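Local structure of hemin ABC transporter, periplasmic hemin-binding protein HutB (Vibrio cholerae, 5KHL) at residues Pro205-Val210 against Asn239-Ala244; Lys150-Leu155 against Ile179-Pro184; Leu39-Val44 against Asn53-Gly58. The protein probably binds hemin in the periplasm and hands it to the membrane part of an ABC transporter for import into the cell. All blocks are in the same frame, centred on the assembly; numbering follows the deposited sequence.

Interaction 1 (Pro205-Val210 against Asn239-Ala244); sequences PDMVLV and NKNIVA
Val208 and Leu209 pair in parallel with Ile242 and Val243, placing the outermost strand 242-244 on the five-stranded mixed sheet of the C-terminal lobe. As usual for parallel neighbours, the hydrogen bonds alternate: Val208 N reaches Asn241 O at 3.2 Å, and Val243 N then gives a nearly straight bond (174°) to Val208 O at 2.9 Å. The third, Val210 N to Val243 O at 3.2 Å, is more bent, and Leu209 CA adds a C-H...O contact to the same Val243 O at 3.3 Å. Side chains divide between the two faces. On one, Met207 extends with CG anti to its N (chi1 177°), then bends at chi3, which carries CE over to Val243 CG2 at 3.6 Å; Leu209 runs alongside Val243, CD2 to CB 3.8 Å. Helix 256-269 packs on this face. On the other, Val208 and Val210 meet Ile242 more loosely, and helix 221-227 lies against Val210 and Ile242. Asn241 N, bonded to Ala236 O, closes the Schellman motif ending helix 235-238. The backbone bonds thus fix the register, while the methyl contacts belong to the hydrophobic layers on both faces.

Interaction 2 (Lys150-Leu155 against Ile179-Pro184); sequences KKVLFL and IGAHNP
Pro184 meets the 150-155 segment with CD and CG, and three groups of that segment receive it. CD lies 3.3 Å from Val152 O and 3.6 Å from Leu153 CD2, while CG touches Lys151 CB at 3.9 Å. Leu153 has CG beside its own backbone N (chi1 -72°), and this brings the CD2 branch back against the loop, obliquely to the proline and at about a right angle to the Asn183 side chain. Asn183 OD1, 3.5 Å from that same methyl, accepts a hydrogen bond from a water at 2.7 Å; the water in turn takes the N-H of Phe154, so the link extends two residues past Val152, the last residue bonded directly. The amide nitrogen of Asn183 is held by Asp173 and by the carbonyl of Ala166. Next to these side chains, toward Lys150, lies a single beta bridge, Lys151 with His182, where the loop after helix 171-178 meets the chain leading into strand 152-156 in the mixed sheet of the C-terminal lobe. His182 N donates to Lys150 O at 2.8 Å, and Val152 N to His182 O at 2.9 Å, both close to straight. Gly180, with positive phi, closes the helix in a Schellman motif just before the bridge. On the inner side, Val152 sets CG1 anti to its N (chi1 170°) and CG2 beside it; CG2 then faces Ala181 CB at 3.7 Å, with Ile179 CD1 farther off. Leu269 of helix 256-269 packs on Val152, Ile179 and Ala181 alike. Lys150 points away from the loop at CB, and its NZ bonds to the carbonyl of Leu269; its backbone N and the carbonyl of Gly180 both bond to the hydroxyl of Tyr270.

Interaction 3 (Leu39-Val44 against Asn53-Gly58); sequences LVAVDV and NLPTVG
Two backbone hydrogen bonds join Val42 and Val44 to the 53-58 loop. Val42 N points almost straight at Pro55 O (3.1 Å, 162°), whereas Val44 N meets Gly58 O at 2.9 Å from well off the carbonyl plane, tilted by 31°. Between them Val42 O receives a C-H...O contact from Thr56 CA at 3.2 Å; Val57 N is also near but badly angled for a bond. Close packing against carbonyls is a second element: Pro55 CD sits only 3.0 Å from Val40 O, a tight fit, and the CD2 methyl of Leu54 presses on the peptide carbon of Val40. The apolar contacts centre on the other Leu54 methyl, CD1, which touches Val42 CG1 at 3.7 Å and Leu39 CD1 at 3.9 Å, the leucine crossing both side chains at about a right angle. Ala41 CB touches both Pro55 CG and Val57 CG2, the latter at 3.7 Å. The Asp43 carboxylate turns to the hydroxyls of Thr45 and Ser46. Strand 39-42 is the outermost of the N-terminal parallel sheet; strand 19-21 pairs with it, and Val57 rests on Val20 of that strand, while helix 24-32 backs Leu39 with Ile30 and Leu31.

Overall arrangement
Interactions 1 and 2 belong to one sheet, their centres 10 Å apart: strand 152-156 lies next to strand 207-210, and probable hydrogen bonds run from Asp206 N to Lys151 O and from Leu209 N to Leu153 O, each 2.7 Å. Interaction 3 sits across the chain's centre, in the other lobe, 34 Å and 35 Å away centre to centre, with nearest atoms about 17 Å apart. Two lobes bridged by a long helix, here 125-143, are the hallmark of the periplasmic binding proteins for iron complexes, heme and vitamin B12. In relatives the ligand is held in the cleft between the lobes; all three contacts help build the lobes that would flank it.

Interaction 1 (Pro205-Val210 against Asn239-Ala244)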
loop_
_atom_site.group_PDB
_atom_site.type_symbol
_atom_site.label_atom_id
_atom_site.label_comp_id
_atom_site.label_asym_id
_atom_site.label_seq_id
_atom_site.Cartn_x
_atom_site.Cartn_y
_atom_site.Cartn_z
ATOM N N PRO A 205 11.746 18.106 7.596
ATOM C CA PRO A 205 11.889 17.129 6.510
ATOM C C PRO A 205 12.660 17.685 5.309
ATOM O O PRO A 205 12.508 18.861 4.965
ATOM C CB PRO A 205 10.439 16.826 6.118
ATOM C CG PRO A 205 9.684 18.063 6.504
ATOM C CD PRO A 205 10.339 18.530 7.772
ATOM N N ASP A 206 13.489 16.848 4.694
ATOM C CA ASP A 206 14.173 17.195 3.453
ATOM C C ASP A 206 13.260 16.914 2.269
ATOM O O ASP A 206 13.334 17.565 1.214
ATOM C CB ASP A 206 15.470 16.404 3.324
ATOM C CG ASP A 206 16.413 16.645 4.488
ATOM O OD1 ASP A 206 16.892 17.787 4.622
ATOM O OD2 ASP A 206 16.677 15.700 5.260
ATOM N N MET A 207 12.378 15.941 2.454
ATOM C CA MET A 207 11.440 15.588 1.413
ATOM C C MET A 207 10.087 15.264 2.009
ATOM O O MET A 207 9.981 14.565 3.018
ATOM C CB MET A 207 11.961 14.394 0.604
ATOM C CG MET A 207 10.991 13.921 -0.479
ATOM S SD MET A 207 11.505 12.387 -1.278
ATOM C CE MET A 207 12.612 13.026 -2.531
ATOM N N VAL A 208 9.043 15.759 1.376
ATOM C CA VAL A 208 7.720 15.366 1.802
ATOM C C VAL A 208 7.071 14.507 0.711
ATOM O O VAL A 208 7.124 14.839 -0.474
ATOM C CB VAL A 208 6.874 16.600 2.143
ATOM C CG1 VAL A 208 5.409 16.233 2.342
ATOM C CG2 VAL A 208 7.456 17.285 3.375
ATOM N N LEU A 209 6.502 13.375 1.118
ATOM C CA LEU A 209 5.718 12.530 0.216
ATOM C C LEU A 209 4.220 12.785 0.444
ATOM O O LEU A 209 3.803 12.997 1.587
ATOM C CB LEU A 209 6.050 11.053 0.434
ATOM C CG LEU A 209 7.517 10.632 0.336
ATOM C CD1 LEU A 209 7.681 9.127 0.600
ATOM C CD2 LEU A 209 8.108 11.032 -1.022
ATOM N N VAL A 210 3.408 12.757 -0.615
ATOM C CA VAL A 210 2.005 13.139 -0.434
ATOM C C VAL A 210 0.976 12.084 -0.802
ATOM O O VAL A 210 1.097 11.408 -1.820
ATOM C CB VAL A 210 1.673 14.415 -1.208
ATOM C CG1 VAL A 210 0.238 14.396 -1.698
ATOM C CG2 VAL A 210 1.902 15.623 -0.315
ATOM N N ASN A 239 12.829 23.994 -0.894
ATOM C CA ASN A 239 13.319 23.422 -2.152
ATOM C C ASN A 239 12.205 22.816 -3.017
ATOM O O ASN A 239 12.487 22.200 -4.046
ATOM C CB ASN A 239 14.389 22.352 -1.884
ATOM C CG ASN A 239 15.682 22.933 -1.335
ATOM O OD1 ASN A 239 16.231 22.430 -0.351
ATOM N ND2 ASN A 239 16.176 24.003 -1.967
ATOM N N LYS A 240 10.950 23.007 -2.604
ATOM C CA LYS A 240 9.786 22.412 -3.282
ATOM C C LYS A 240 10.024 20.925 -3.560
ATOM O O LYS A 240 9.666 20.400 -4.612
ATOM C CB LYS A 240 9.468 23.159 -4.582
ATOM C CG LYS A 240 9.270 24.674 -4.442
ATOM C CD LYS A 240 9.215 25.335 -5.821
ATOM C CE LYS A 240 9.272 26.854 -5.739
ATOM N NZ LYS A 240 7.993 27.435 -5.252
ATOM N N ASN A 241 10.659 20.253 -2.610
ATOM C CA ASN A 241 10.988 18.856 -2.787
ATOM C C ASN A 241 9.818 17.991 -2.300
ATOM O O ASN A 241 9.944 17.188 -1.386
ATOM C CB ASN A 241 12.298 18.539 -2.071
ATOM C CG ASN A 241 12.865 17.183 -2.457
ATOM O OD1 ASN A 241 13.565 16.551 -1.674
ATOM N ND2 ASN A 241 12.552 16.725 -3.659
ATOM N N ILE A 242 8.667 18.201 -2.942
ATOM C CA ILE A 242 7.404 17.539 -2.616
ATOM C C ILE A 242 7.058 16.503 -3.686
ATOM O O ILE A 242 6.759 16.851 -4.824
ATOM C CB ILE A 242 6.268 18.573 -2.471
ATOM C CG1 ILE A 242 6.516 19.418 -1.220
ATOM C CG2 ILE A 242 4.904 17.890 -2.387
ATOM C CD1 ILE A 242 5.964 20.803 -1.325
ATOM N N VAL A 243 7.095 15.228 -3.304
ATOM C CA VAL A 243 7.134 14.120 -4.254
ATOM C C VAL A 243 5.927 13.179 -4.147
ATOM O O VAL A 243 5.496 12.809 -3.053
ATOM C CB VAL A 243 8.440 13.303 -4.057
ATOM C CG1 VAL A 243 8.496 12.140 -5.001
ATOM C CG2 VAL A 243 9.649 14.212 -4.244
ATOM N N ALA A 244 5.390 12.786 -5.296
ATOM C CA ALA A 244 4.185 11.971 -5.331
ATOM C C ALA A 244 4.515 10.497 -5.223
ATOM O O ALA A 244 5.421 10.003 -5.891
ATOM C CB ALA A 244 3.395 12.246 -6.610
#

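Interaction 2 (Lys150-Leu155 against Ile179-Pro184)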
loop_
_atom_site.group_PDB
_atom_site.type_symbol
_atom_site.label_atom_id
_atom_site.label_comp_id
_atom_site.label_asym_id
_atom_site.label_seq_id
_atom_site.Cartn_x
_atom_site.Cartn_y
_atom_site.Cartn_z
ATOM N N LYS A 150 18.813 11.120 5.078
ATOM C CA LYS A 150 18.018 12.345 5.089
ATOM C C LYS A 150 16.721 12.144 5.863
ATOM O O LYS A 150 16.469 11.073 6.397
ATOM C CB LYS A 150 17.710 12.805 3.670
ATOM C CG LYS A 150 18.882 13.445 2.962
ATOM C CD LYS A 150 18.578 13.620 1.486
ATOM C CE LYS A 150 19.643 14.414 0.773
ATOM N NZ LYS A 150 19.374 14.458 -0.701
ATOM N N LYS A 151 15.898 13.182 5.923
ATOM C CA LYS A 151 14.640 13.118 6.664
ATOM C C LYS A 151 13.480 13.269 5.701
ATOM O O LYS A 151 13.485 14.158 4.863
ATOM C CB LYS A 151 14.592 14.191 7.759
ATOM C CG LYS A 151 15.560 13.929 8.904
ATOM C CD LYS A 151 15.667 15.113 9.840
ATOM C CE LYS A 151 16.589 16.192 9.290
ATOM N NZ LYS A 151 16.990 17.170 10.359
ATOM N N VAL A 152 12.507 12.370 5.818
ATOM C CA VAL A 152 11.373 12.273 4.903
ATOM C C VAL A 152 10.084 12.068 5.692
ATOM O O VAL A 152 10.004 11.184 6.548
ATOM C CB VAL A 152 11.537 11.092 3.893
ATOM C CG1 VAL A 152 10.226 10.835 3.107
ATOM C CG2 VAL A 152 12.688 11.362 2.937
ATOM N N LEU A 153 9.076 12.882 5.403
ATOM C CA LEU A 153 7.759 12.675 5.989
ATOM C C LEU A 153 6.756 12.337 4.917
ATOM O O LEU A 153 6.834 12.839 3.790
ATOM C CB LEU A 153 7.271 13.914 6.744
ATOM C CG LEU A 153 7.894 14.328 8.074
ATOM C CD1 LEU A 153 7.384 15.724 8.416
ATOM C CD2 LEU A 153 7.581 13.334 9.185
ATOM N N PHE A 154 5.792 11.502 5.283
ATOM C CA PHE A 154 4.628 11.309 4.455
ATOM C C PHE A 154 3.438 12.058 5.051
ATOM O O PHE A 154 3.076 11.841 6.203
ATOM C CB PHE A 154 4.294 9.830 4.301
ATOM C CG PHE A 154 3.069 9.582 3.475
ATOM C CD1 PHE A 154 3.169 9.401 2.117
ATOM C CD2 PHE A 154 1.814 9.563 4.059
ATOM C CE1 PHE A 154 2.033 9.179 1.360
ATOM C CE2 PHE A 154 0.687 9.346 3.318
ATOM C CZ PHE A 154 0.790 9.148 1.970
ATOM N N LEU A 155 2.836 12.934 4.251
ATOM C CA LEU A 155 1.673 13.706 4.682
ATOM C C LEU A 155 0.392 13.216 4.015
ATOM O O LEU A 155 0.314 13.049 2.791
ATOM C CB LEU A 155 1.857 15.198 4.387
ATOM C CG LEU A 155 2.994 15.931 5.099
ATOM C CD1 LEU A 155 2.998 17.375 4.672
ATOM C CD2 LEU A 155 2.900 15.808 6.617
ATOM N N ILE A 179 13.944 3.258 1.797
ATOM C CA ILE A 179 14.706 4.130 0.912
ATOM C C ILE A 179 15.940 4.671 1.639
ATOM O O ILE A 179 16.769 5.357 1.044
ATOM C CB ILE A 179 13.877 5.311 0.371
ATOM C CG1 ILE A 179 13.718 6.397 1.437
ATOM C CG2 ILE A 179 12.546 4.820 -0.235
ATOM C CD1 ILE A 179 12.527 7.307 1.219
ATOM N N GLY A 180 16.065 4.348 2.921
ATOM C CA GLY A 180 17.235 4.736 3.686
ATOM C C GLY A 180 17.120 6.134 4.254
ATOM O O GLY A 180 18.123 6.825 4.418
ATOM N N ALA A 181 15.896 6.562 4.549
ATOM C CA ALA A 181 15.710 7.842 5.205
ATOM C C ALA A 181 15.272 7.643 6.660
ATOM O O ALA A 181 14.915 6.531 7.067
ATOM C CB ALA A 181 14.695 8.692 4.440
ATOM N N HIS A 182 15.345 8.717 7.438
ATOM C CA HIS A 182 14.662 8.810 8.728
ATOM C C HIS A 182 13.230 9.308 8.555
ATOM O O HIS A 182 12.986 10.284 7.843
ATOM C CB HIS A 182 15.378 9.770 9.684
ATOM C CG HIS A 182 16.792 9.393 9.998
ATOM N ND1 HIS A 182 17.121 8.251 10.691
ATOM C CD2 HIS A 182 17.960 10.037 9.749
ATOM C CE1 HIS A 182 18.435 8.194 10.839
ATOM N NE2 HIS A 182 18.965 9.266 10.280
ATOM N N ASN A 183 12.291 8.645 9.213
ATOM C CA ASN A 183 10.955 9.198 9.377
ATOM C C ASN A 183 10.868 9.894 10.720
ATOM O O ASN A 183 10.629 9.238 11.720
ATOM C CB ASN A 183 9.883 8.118 9.290
ATOM C CG ASN A 183 8.495 8.679 9.489
ATOM O OD1 ASN A 183 8.285 9.889 9.353
ATOM N ND2 ASN A 183 7.533 7.810 9.813
ATOM N N PRO A 184 11.039 11.227 10.742
ATOM C CA PRO A 184 11.102 11.965 12.014
ATOM C C PRO A 184 9.862 11.750 12.883
ATOM O O PRO A 184 9.914 11.855 14.111
ATOM C CB PRO A 184 11.213 13.435 11.582
ATOM C CG PRO A 184 11.515 13.417 10.109
ATOM C CD PRO A 184 10.987 12.117 9.569
HETATM O O HOH W 1 5.915 10.366 8.045
#

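Interaction 3 (Leu39-Val44 against Asn53-Gly58)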
loop_
_atom_site.group_PDB
_atom_site.type_symbol
_atom_site.label_atom_id
_atom_site.label_comp_id
_atom_site.label_asym_id
_atom_site.label_seq_id
_atom_site.Cartn_x
_atom_site.Cartn_y
_atom_site.Cartn_z
ATOM N N LEU A 39 -8.749 -15.400 -11.139
ATOM C CA LEU A 39 -9.611 -14.302 -10.733
ATOM C C LEU A 39 -10.923 -14.327 -11.523
ATOM O O LEU A 39 -10.922 -14.530 -12.734
ATOM C CB LEU A 39 -8.918 -12.947 -10.934
ATOM C CG LEU A 39 -7.760 -12.535 -10.022
ATOM C CD1 LEU A 39 -7.084 -11.304 -10.592
ATOM C CD2 LEU A 39 -8.272 -12.247 -8.638
ATOM N N VAL A 40 -12.029 -14.131 -10.813
ATOM C CA VAL A 40 -13.327 -13.898 -11.436
ATOM C C VAL A 40 -13.801 -12.484 -11.153
ATOM O O VAL A 40 -14.689 -11.990 -11.815
ATOM C CB VAL A 40 -14.402 -14.884 -10.944
ATOM C CG1 VAL A 40 -14.031 -16.292 -11.338
ATOM C CG2 VAL A 40 -14.598 -14.763 -9.434
ATOM N N ALA A 41 -13.192 -11.836 -10.167
ATOM C CA ALA A 41 -13.574 -10.481 -9.783
ATOM C C ALA A 41 -12.554 -9.895 -8.819
ATOM O O ALA A 41 -11.886 -10.615 -8.107
ATOM C CB ALA A 41 -14.958 -10.482 -9.152
ATOM N N VAL A 42 -12.470 -8.574 -8.788
ATOM C CA VAL A 42 -11.534 -7.857 -7.938
ATOM C C VAL A 42 -12.282 -6.722 -7.256
ATOM O O VAL A 42 -13.430 -6.463 -7.572
ATOM C CB VAL A 42 -10.339 -7.287 -8.737
ATOM C CG1 VAL A 42 -9.745 -8.354 -9.620
ATOM C CG2 VAL A 42 -10.761 -6.097 -9.590
ATOM N N ASP A 43 -11.633 -6.040 -6.320
ATOM C CA ASP A 43 -12.285 -4.951 -5.606
ATOM C C ASP A 43 -11.980 -3.637 -6.321
ATOM O O ASP A 43 -11.231 -3.639 -7.283
ATOM C CB ASP A 43 -11.807 -4.905 -4.159
ATOM C CG ASP A 43 -10.376 -4.428 -4.055
ATOM O OD1 ASP A 43 -9.482 -5.158 -4.513
ATOM O OD2 ASP A 43 -10.143 -3.323 -3.542
ATOM N N VAL A 44 -12.539 -2.524 -5.854
ATOM C CA VAL A 44 -12.325 -1.239 -6.521
ATOM C C VAL A 44 -10.857 -0.801 -6.539
ATOM O O VAL A 44 -10.410 -0.191 -7.519
ATOM C CB VAL A 44 -13.152 -0.107 -5.875
ATOM C CG1 VAL A 44 -14.640 -0.322 -6.131
ATOM C CG2 VAL A 44 -12.858 -0.011 -4.382
ATOM N N ASN A 53 -11.623 -8.112 -18.504
ATOM C CA ASN A 53 -13.039 -7.817 -18.307
ATOM C C ASN A 53 -13.542 -8.287 -16.933
ATOM O O ASN A 53 -14.655 -8.810 -16.811
ATOM C CB ASN A 53 -13.878 -8.443 -19.435
ATOM C CG ASN A 53 -13.599 -7.810 -20.803
ATOM O OD1 ASN A 53 -13.159 -6.668 -20.896
ATOM N ND2 ASN A 53 -13.861 -8.560 -21.871
ATOM N N LEU A 54 -12.719 -8.111 -15.900
ATOM C CA LEU A 54 -13.102 -8.581 -14.572
ATOM C C LEU A 54 -14.127 -7.638 -13.949
ATOM O O LEU A 54 -13.966 -6.436 -13.988
ATOM C CB LEU A 54 -11.886 -8.721 -13.663
ATOM C CG LEU A 54 -10.955 -9.921 -13.892
ATOM C CD1 LEU A 54 -9.669 -9.750 -13.092
ATOM C CD2 LEU A 54 -11.635 -11.230 -13.504
ATOM N N PRO A 55 -15.203 -8.189 -13.392
ATOM C CA PRO A 55 -16.145 -7.357 -12.644
ATOM C C PRO A 55 -15.526 -6.856 -11.343
ATOM O O PRO A 55 -14.619 -7.516 -10.781
ATOM C CB PRO A 55 -17.311 -8.305 -12.368
ATOM C CG PRO A 55 -16.716 -9.651 -12.390
ATOM C CD PRO A 55 -15.616 -9.606 -13.412
ATOM N N THR A 56 -15.990 -5.691 -10.894
ATOM C CA THR A 56 -15.579 -5.176 -9.605
ATOM C C THR A 56 -16.610 -5.614 -8.607
ATOM O O THR A 56 -17.624 -6.199 -8.953
ATOM C CB THR A 56 -15.419 -3.653 -9.559
ATOM O OG1 THR A 56 -16.538 -3.012 -10.182
ATOM C CG2 THR A 56 -14.145 -3.254 -10.264
ATOM N N VAL A 57 -16.350 -5.314 -7.358
ATOM C CA VAL A 57 -17.030 -6.002 -6.303
ATOM C C VAL A 57 -17.215 -4.944 -5.227
ATOM O O VAL A 57 -17.845 -5.157 -4.196
ATOM C CB VAL A 57 -16.199 -7.268 -5.925
ATOM C CG1 VAL A 57 -15.970 -7.428 -4.441
ATOM C CG2 VAL A 57 -16.782 -8.523 -6.590
ATOM N N GLY A 58 -16.724 -3.755 -5.558
ATOM C CA GLY A 58 -16.921 -2.597 -4.728
ATOM C C GLY A 58 -15.827 -2.515 -3.678
ATOM O O GLY A 58 -14.686 -2.905 -3.908
#